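Uncharacterized protein (Bacteroides ovatus, PDB 4IRT) is of unknown function but is a putative neuraminidase with a BNR repeat-like, beta-propeller type of fold. Local coordinates at residues E8-T20 and E34-L46. Numbering follows the deposited sequence. Where two conformers were deposited one is given.
With EDO (1,2-ethanediol), chain I.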
ATOM      1  N   GLU A   8     -16.403  -1.454 -15.274  1.00 12.82           N
ATOM      2  CA  GLU A   8     -17.272  -1.602 -14.115  1.00 13.47           C
ATOM      3  C   GLU A   8     -17.052  -2.949 -13.430  1.00 13.40           C
ATOM      4  O   GLU A   8     -16.897  -3.993 -14.104  1.00 12.49           O
ATOM      5  CB  GLU A   8     -18.723  -1.474 -14.511  1.00 14.62           C
ATOM      6  CG  GLU A   8     -19.167  -0.076 -14.862  1.00 17.36           C
ATOM      7  CD  GLU A   8     -20.674   0.023 -15.072  1.00 20.59           C
ATOM      8  OE1 GLU A   8     -21.331  -1.019 -15.173  1.00 19.67           O
ATOM      9  OE2 GLU A   8     -21.193   1.149 -15.133  1.00 24.56           O
ATOM     10  N   VAL A   9     -17.039  -2.915 -12.093  1.00 12.69           N
ATOM     11  CA  VAL A   9     -17.022  -4.113 -11.288  1.00 12.66           C
ATOM     12  C   VAL A   9     -18.377  -4.299 -10.599  1.00 13.53           C
ATOM     13  O   VAL A   9     -19.189  -5.177 -10.974  1.00 13.71           O
ATOM     14  CB  VAL A   9     -15.895  -4.073 -10.232  1.00 12.41           C
ATOM     15  CG1 VAL A   9     -15.916  -5.352  -9.418  1.00 13.96           C
ATOM     16  CG2 VAL A   9     -14.548  -3.850 -10.878  1.00 13.22           C
ATOM     17  N   GLY A  10     -18.647  -3.441  -9.625  1.00 11.95           N
ATOM     18  CA  GLY A  10     -19.900  -3.475  -8.885  1.00 12.38           C
ATOM     19  C   GLY A  10     -19.938  -2.372  -7.838  1.00 12.17           C
ATOM     20  O   GLY A  10     -18.925  -1.817  -7.494  1.00 11.85           O
ATOM     21  N   LYS A  11     -21.119  -2.067  -7.326  1.00 13.31           N
ATOM     22  CA  LYS A  11     -21.244  -1.028  -6.326  1.00 13.02           C
ATOM     23  C   LYS A  11     -20.706  -1.528  -4.994  1.00 12.29           C
ATOM     24  O   LYS A  11     -20.868  -2.708  -4.646  1.00 12.52           O
ATOM     25  CB  LYS A  11     -22.689  -0.589  -6.206  1.00 15.42           C
ATOM     26  CG  LYS A  11     -23.149   0.139  -7.454  1.00 21.05           C
ATOM     27  CD  LYS A  11     -24.555   0.683  -7.348  1.00 23.92           C
ATOM     28  CE  LYS A  11     -24.863   1.573  -8.558  1.00 33.36           C
ATOM     29  NZ  LYS A  11     -26.226   2.207  -8.525  1.00 37.37           N
ATOM     30  N   GLY A  12     -20.083  -0.620  -4.259  1.00 10.19           N
ATOM     31  CA  GLY A  12     -19.486  -0.943  -2.972  1.00  9.94           C
ATOM     32  C   GLY A  12     -19.748   0.132  -1.960  1.00  9.79           C
ATOM     33  O   GLY A  12     -20.172   1.228  -2.309  1.00  9.04           O
ATOM     34  N   TYR A  13     -19.520  -0.193  -0.693  1.00  9.90           N
ATOM     35  CA  TYR A  13     -19.674   0.783   0.378  1.00 10.54           C
ATOM     36  C   TYR A  13     -18.888   2.060   0.095  1.00 10.29           C
ATOM     37  O   TYR A  13     -17.724   1.962  -0.257  1.00 10.22           O
ATOM     38  CB  TYR A  13     -19.125   0.192   1.661  1.00 10.53           C
ATOM     39  CG  TYR A  13     -19.460   0.960   2.901  1.00 11.59           C
ATOM     40  CD1 TYR A  13     -20.761   1.011   3.384  1.00 12.34           C
ATOM     41  CD2 TYR A  13     -18.461   1.610   3.627  1.00 12.59           C
ATOM     42  CE1 TYR A  13     -21.074   1.711   4.543  1.00 13.47           C
ATOM     43  CE2 TYR A  13     -18.765   2.307   4.795  1.00 14.68           C
ATOM     44  CZ  TYR A  13     -20.071   2.349   5.242  1.00 14.36           C
ATOM     45  OH  TYR A  13     -20.359   3.017   6.406  1.00 17.99           O
ATOM     46  N   SER A  14     -19.516   3.227   0.290  1.00 10.07           N
ATOM     47  CA  SER A  14     -18.879   4.527   0.051  1.00 10.00           C
ATOM     48  C   SER A  14     -18.960   5.520   1.211  1.00 10.16           C
ATOM     49  O   SER A  14     -18.497   6.668   1.093  1.00 10.68           O
ATOM     50  CB  SER A  14     -19.478   5.178  -1.225  1.00 10.09           C
ATOM     51  OG  SER A  14     -19.077   4.464  -2.387  1.00 10.31           O
ATOM     52  N   CYS A  15     -19.536   5.119   2.339  1.00 10.70           N
ATOM     53  CA  CYS A  15     -19.748   6.080   3.424  1.00 12.27           C
ATOM     54  C   CYS A  15     -18.464   6.410   4.187  1.00 12.95           C
ATOM     55  O   CYS A  15     -18.387   7.455   4.847  1.00 14.53           O
ATOM     56  CB  CYS A  15     -20.808   5.579   4.400  1.00 13.62           C
ATOM     57  SG  CYS A  15     -22.465   5.388   3.686  1.00 15.44           S
ATOM     58  N   THR A  16     -17.489   5.497   4.126  1.00 11.83           N
ATOM     59  CA  THR A  16     -16.126   5.742   4.547  1.00 11.46           C
ATOM     60  C   THR A  16     -15.190   5.334   3.401  1.00 11.13           C
ATOM     61  O   THR A  16     -15.633   4.779   2.412  1.00 11.58           O
ATOM     62  CB  THR A  16     -15.710   4.912   5.788  1.00 11.38           C
ATOM     63  OG1 THR A  16     -15.555   3.537   5.394  1.00 10.53           O
ATOM     64  CG2 THR A  16     -16.716   5.053   6.936  1.00 12.39           C
ATOM     65  N   SER A  17     -13.894   5.586   3.569  1.00 10.23           N
ATOM     66  CA  SER A  17     -12.862   5.256   2.574  0.50 10.06           C
ATOM     67  C   SER A  17     -12.259   3.859   2.746  1.00  9.55           C
ATOM     68  O   SER A  17     -11.218   3.581   2.188  1.00 10.18           O
ATOM     69  CB  SER A  17     -11.719   6.285   2.642  0.50  9.84           C
ATOM     70  OG  SER A  17     -11.213   6.398   3.960  0.50  9.47           O
ATOM     71  N   VAL A  18     -12.928   2.979   3.495  1.00  9.67           N
ATOM     72  CA  VAL A  18     -12.400   1.654   3.790  1.00  9.00           C
ATOM     73  C   VAL A  18     -11.985   0.847   2.553  1.00  8.96           C
ATOM     74  O   VAL A  18     -10.977   0.102   2.578  1.00  8.77           O
ATOM     75  CB  VAL A  18     -13.347   0.856   4.741  1.00  9.30           C
ATOM     76  CG1 VAL A  18     -14.604   0.394   4.028  1.00 10.00           C
ATOM     77  CG2 VAL A  18     -12.596  -0.317   5.368  1.00  9.63           C
ATOM     78  N   ASN A  19     -12.707   1.021   1.446  1.00  8.49           N
ATOM     79  CA  ASN A  19     -12.362   0.288   0.227  1.00  8.22           C
ATOM     80  C   ASN A  19     -11.231   0.920  -0.554  1.00  8.22           C
ATOM     81  O   ASN A  19     -10.711   0.286  -1.469  1.00  8.18           O
ATOM     82  CB  ASN A  19     -13.569   0.189  -0.703  1.00  8.44           C
ATOM     83  CG  ASN A  19     -14.567  -0.867  -0.290  1.00  9.32           C
ATOM     84  OD1 ASN A  19     -14.247  -1.859   0.371  1.00  9.15           O
ATOM     85  ND2 ASN A  19     -15.794  -0.677  -0.722  1.00  9.52           N
ATOM     86  N   THR A  20     -10.850   2.159  -0.204  1.00  8.34           N
ATOM     87  CA  THR A  20      -9.982   2.979  -1.051  1.00  8.77           C
ATOM     88  C   THR A  20      -8.846   3.668  -0.236  1.00 10.49           C
ATOM     89  O   THR A  20      -8.688   4.884  -0.274  1.00 11.42           O
ATOM     90  CB  THR A  20     -10.820   4.052  -1.777  1.00  8.75           C
ATOM     91  OG1 THR A  20     -11.503   4.874  -0.798  1.00  9.53           O
ATOM     92  CG2 THR A  20     -11.848   3.418  -2.703  1.00  8.46           C
ATOM     93  N   GLU A  34      -5.772 -13.848 -15.138  1.00 13.58           N
ATOM     94  CA  GLU A  34      -6.979 -13.562 -14.344  1.00 14.12           C
ATOM     95  C   GLU A  34      -6.668 -12.460 -13.368  1.00 13.36           C
ATOM     96  O   GLU A  34      -5.589 -12.425 -12.802  1.00 14.40           O
ATOM     97  CB  GLU A  34      -7.422 -14.796 -13.588  1.00 15.25           C
ATOM     98  CG  GLU A  34      -7.923 -15.826 -14.576  1.00 18.87           C
ATOM     99  CD  GLU A  34      -8.314 -17.163 -13.991  1.00 24.48           C
ATOM    100  OE1 GLU A  34      -7.904 -17.523 -12.874  1.00 20.35           O
ATOM    101  OE2 GLU A  34      -9.033 -17.878 -14.707  1.00 35.35           O
ATOM    102  N   GLN A  35      -7.616 -11.566 -13.169  1.00 12.98           N
ATOM    103  CA  GLN A  35      -7.449 -10.505 -12.191  1.00 11.74           C
ATOM    104  C   GLN A  35      -8.508 -10.650 -11.109  1.00 11.07           C
ATOM    105  O   GLN A  35      -9.680 -10.922 -11.408  1.00 12.31           O
ATOM    106  CB  GLN A  35      -7.595  -9.163 -12.890  1.00 11.24           C
ATOM    107  CG  GLN A  35      -7.394  -7.955 -12.023  1.00 11.78           C
ATOM    108  CD  GLN A  35      -7.529  -6.699 -12.839  1.00 10.23           C
ATOM    109  OE1 GLN A  35      -8.610  -6.382 -13.342  1.00 11.73           O
ATOM    110  NE2 GLN A  35      -6.447  -5.987 -12.992  1.00 11.05           N
ATOM    111  N   TYR A  36      -8.072 -10.457  -9.883  1.00 10.04           N
ATOM    112  CA  TYR A  36      -8.871 -10.627  -8.694  1.00 10.28           C
ATOM    113  C   TYR A  36      -9.017  -9.301  -7.999  1.00  9.87           C
ATOM    114  O   TYR A  36      -8.095  -8.478  -8.013  1.00  8.77           O
ATOM    115  CB  TYR A  36      -8.188 -11.597  -7.725  1.00 10.80           C
ATOM    116  CG  TYR A  36      -8.090 -13.003  -8.242  1.00 12.35           C
ATOM    117  CD1 TYR A  36      -7.045 -13.395  -9.095  1.00 13.71           C
ATOM    118  CD2 TYR A  36      -9.039 -13.957  -7.878  1.00 12.90           C
ATOM    119  CE1 TYR A  36      -6.979 -14.685  -9.595  1.00 13.29           C
ATOM    120  CE2 TYR A  36      -8.955 -15.249  -8.343  1.00 14.76           C
ATOM    121  CZ  TYR A  36      -7.929 -15.611  -9.188  1.00 14.76           C
ATOM    122  OH  TYR A  36      -7.883 -16.906  -9.656  1.00 15.47           O
ATOM    123  N   ILE A  37     -10.171  -9.111  -7.360  1.00  9.75           N
ATOM    124  CA  ILE A  37     -10.474  -7.871  -6.674  1.00  9.61           C
ATOM    125  C   ILE A  37     -11.203  -8.208  -5.385  1.00  9.87           C
ATOM    126  O   ILE A  37     -11.792  -9.296  -5.250  1.00 11.03           O
ATOM    127  CB  ILE A  37     -11.337  -6.944  -7.579  1.00  9.86           C
ATOM    128  CG1 ILE A  37     -11.319  -5.494  -7.071  1.00  9.49           C
ATOM    129  CG2 ILE A  37     -12.755  -7.483  -7.729  1.00 10.56           C
ATOM    130  CD1 ILE A  37     -11.965  -4.540  -8.061  1.00  9.88           C
ATOM    131  N   SER A  38     -11.171  -7.291  -4.429  1.00  8.81           N
ATOM    132  CA  SER A  38     -11.895  -7.484  -3.181  1.00  9.07           C
ATOM    133  C   SER A  38     -12.369  -6.132  -2.686  1.00  8.47           C
ATOM    134  O   SER A  38     -11.684  -5.131  -2.871  1.00  7.10           O
ATOM    135  CB  SER A  38     -11.004  -8.164  -2.098  1.00 10.05           C
ATOM    136  OG  SER A  38      -9.825  -7.433  -1.812  1.00 10.00           O
ATOM    137  N   TYR A  39     -13.529  -6.140  -2.049  1.00  8.50           N
ATOM    138  CA  TYR A  39     -14.119  -4.943  -1.475  1.00  8.80           C
ATOM    139  C   TYR A  39     -15.227  -5.316  -0.544  1.00  9.14           C
ATOM    140  O   TYR A  39     -15.658  -6.491  -0.505  1.00  9.70           O
ATOM    141  CB  TYR A  39     -14.662  -4.025  -2.549  1.00  8.38           C
ATOM    142  CG  TYR A  39     -15.692  -4.631  -3.452  1.00  9.62           C
ATOM    143  CD1 TYR A  39     -15.314  -5.293  -4.615  1.00  9.76           C
ATOM    144  CD2 TYR A  39     -17.060  -4.478  -3.188  1.00 10.36           C
ATOM    145  CE1 TYR A  39     -16.265  -5.816  -5.487  1.00 10.92           C
ATOM    146  CE2 TYR A  39     -18.012  -4.998  -4.057  1.00 11.48           C
ATOM    147  CZ  TYR A  39     -17.585  -5.687  -5.188  1.00 12.13           C
ATOM    148  OH  TYR A  39     -18.516  -6.183  -6.060  1.00 15.54           O
ATOM    149  N   TYR A  40     -15.674  -4.327   0.247  1.00  9.10           N
ATOM    150  CA  TYR A  40     -16.890  -4.481   1.022  1.00  9.21           C
ATOM    151  C   TYR A  40     -18.089  -3.923   0.259  1.00  9.68           C
ATOM    152  O   TYR A  40     -18.033  -2.798  -0.261  1.00  9.12           O
ATOM    153  CB  TYR A  40     -16.779  -3.734   2.328  1.00  9.77           C
ATOM    154  CG  TYR A  40     -15.742  -4.222   3.319  1.00  9.52           C
ATOM    155  CD1 TYR A  40     -15.916  -5.414   3.999  1.00 10.32           C
ATOM    156  CD2 TYR A  40     -14.631  -3.437   3.642  1.00  9.29           C
ATOM    157  CE1 TYR A  40     -14.972  -5.857   4.906  1.00 10.24           C
ATOM    158  CE2 TYR A  40     -13.681  -3.858   4.559  1.00  9.65           C
ATOM    159  CZ  TYR A  40     -13.876  -5.067   5.225  1.00 10.20           C
ATOM    160  OH  TYR A  40     -12.965  -5.525   6.162  1.00 11.13           O
ATOM    161  N   ASP A  41     -19.165  -4.687   0.231  1.00 10.10           N
ATOM    162  CA  ASP A  41     -20.418  -4.223  -0.327  1.00 10.57           C
ATOM    163  C   ASP A  41     -21.151  -3.293   0.644  1.00 10.76           C
ATOM    164  O   ASP A  41     -20.700  -3.050   1.755  1.00 10.30           O
ATOM    165  CB  ASP A  41     -21.258  -5.397  -0.853  1.00 12.03           C
ATOM    166  CG  ASP A  41     -21.972  -6.188   0.227  1.00 12.74           C
ATOM    167  OD1 ASP A  41     -22.045  -5.779   1.411  1.00 12.29           O
ATOM    168  OD2 ASP A  41     -22.502  -7.277  -0.135  1.00 15.23           O
ATOM    169  N   ASN A  42     -22.265  -2.722   0.208  1.00 10.71           N
ATOM    170  CA  ASN A  42     -22.944  -1.733   1.034  1.00 12.06           C
ATOM    171  C   ASN A  42     -23.476  -2.255   2.361  1.00 12.50           C
ATOM    172  O   ASN A  42     -23.741  -1.470   3.277  1.00 12.26           O
ATOM    173  CB  ASN A  42     -24.106  -1.082   0.273  1.00 13.38           C
ATOM    174  CG  ASN A  42     -24.440   0.301   0.830  1.00 15.33           C
ATOM    175  OD1 ASN A  42     -23.549   1.126   1.041  1.00 16.04           O
ATOM    176  ND2 ASN A  42     -25.712   0.558   1.046  1.00 16.34           N
ATOM    177  N   ASP A  43     -23.666  -3.565   2.447  1.00 12.78           N
ATOM    178  CA  ASP A  43     -24.071  -4.210   3.701  1.00 14.65           C
ATOM    179  C   ASP A  43     -22.900  -4.617   4.605  1.00 15.11           C
ATOM    180  O   ASP A  43     -23.097  -5.236   5.676  1.00 14.32           O
ATOM    181  CB  ASP A  43     -24.903  -5.442   3.377  1.00 17.81           C
ATOM    182  CG  ASP A  43     -26.194  -5.088   2.629  1.00 19.54           C
ATOM    183  OD1 ASP A  43     -26.834  -4.076   2.963  1.00 20.91           O
ATOM    184  OD2 ASP A  43     -26.575  -5.831   1.726  1.00 23.56           O
ATOM    185  N   GLY A  44     -21.681  -4.327   4.173  1.00 13.56           N
ATOM    186  CA  GLY A  44     -20.525  -4.658   4.959  1.00 13.77           C
ATOM    187  C   GLY A  44     -19.907  -6.013   4.694  1.00 13.41           C
ATOM    188  O   GLY A  44     -18.969  -6.399   5.398  1.00 12.02           O
ATOM    189  N   TYR A  45     -20.408  -6.728   3.688  1.00 13.33           N
ATOM    190  CA  TYR A  45     -19.875  -8.032   3.357  1.00 13.17           C
ATOM    191  C   TYR A  45     -18.632  -7.915   2.485  1.00 11.71           C
ATOM    192  O   TYR A  45     -18.559  -7.102   1.565  1.00 10.88           O
ATOM    193  CB  TYR A  45     -20.914  -8.926   2.670  1.00 13.59           C
ATOM    194  CG  TYR A  45     -21.957  -9.490   3.604  1.00 15.64           C
ATOM    195  CD1 TYR A  45     -23.043  -8.723   3.999  1.00 19.47           C
ATOM    196  CD2 TYR A  45     -21.858 -10.781   4.100  1.00 18.30           C
ATOM    197  CE1 TYR A  45     -24.016  -9.229   4.857  1.00 23.61           C
ATOM    198  CE2 TYR A  45     -22.814 -11.290   4.966  1.00 21.28           C
ATOM    199  CZ  TYR A  45     -23.888 -10.506   5.336  1.00 24.84           C
ATOM    200  OH  TYR A  45     -24.845 -10.985   6.201  1.00 28.06           O
ATOM    201  N   LEU A  46     -17.665  -8.781   2.764  1.00 11.20           N
ATOM    202  CA  LEU A  46     -16.485  -8.917   1.947  1.00 10.60           C
ATOM    203  C   LEU A  46     -16.911  -9.622   0.685  1.00 10.94           C
ATOM    204  O   LEU A  46     -17.444 -10.736   0.759  1.00 11.20           O
ATOM    205  CB  LEU A  46     -15.458  -9.789   2.689  1.00 10.93           C
ATOM    206  CG  LEU A  46     -14.327 -10.408   1.882  1.00 12.19           C
ATOM    207  CD1 LEU A  46     -13.475  -9.322   1.267  1.00 11.90           C
ATOM    208  CD2 LEU A  46     -13.473 -11.286   2.766  1.00 12.86           C
TER
HETATM  209  C1  EDO I 508     -22.683  -0.800   7.065  1.00 36.62           C
HETATM  210  O1  EDO I 508     -23.091  -0.104   8.243  1.00 38.78           O
HETATM  211  C2  EDO I 508     -23.872  -1.520   6.466  1.00 37.44           C
HETATM  212  O2  EDO I 508     -24.601  -0.575   5.678  1.00 49.31           O
HETATM  213  O   HOH W   1     -22.955  -2.731  -2.651  1.00 13.79           O
HETATM  214  O   HOH W   2     -21.160  -5.166  -5.832  1.00 15.32           O
HETATM  215  O   HOH W   3     -22.376   3.447   0.778  1.00 10.45           O
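Val9 and Ile37 meet tip to tip, with Val9 CG2 3.9 Å from Ile37 CD1. The other methyl of Val9, CG1, lies anti to the backbone N (chi1 -180°) and reaches the Tyr39 ring at CE1. The ring and Val9 slide past each other in opposite directions. The other two ring CH groups of Tyr39 lie along the backbone, CD2 near Gly12 CA and CE2 3.7 Å from Lys11 O, while the hydroxyl ends near Gly10 CA. A water joins this hydroxyl to Lys11 O. Further along, Val18 crosses the Tyr40 side chain at about a right angle; Val18 CG2 is 3.8 Å from Tyr40 CE2.

The Asn19 amide pairs with both the N-H and the C=O of Tyr40. Tyr40 N donates almost straight to Asn19 OD1 (2.9 Å), and Asn19 ND2 returns a bond to Tyr40 O (3.1 Å), on a lone pair and in the carbonyl plane. This two-point pairing fixes which way the amide is flipped. Tyr40 O also accepts from Tyr13 N at 3.0 Å, so two donors hold it. Farther out, Asn42 crosses Tyr13 at about a right angle, its OD1 3.6 Å from Tyr13 CD1, amide and ring planes 37° apart. Two waters link Lys11 O to Asn42 N and Ser14 N to Asn42 OD1.

The N-terminal strand 5-12 completes the sheet of C-terminal strands 401-407 and 381-385, consistent with ring closure in a beta-propeller. The contact joins this closing blade to the next, which holds strand 34-40. Phe383 of strand 381-385 touches Ile37, while Ile76 of strand 76-80 packs on Tyr40, whose hydroxyl bonds Asn74 O.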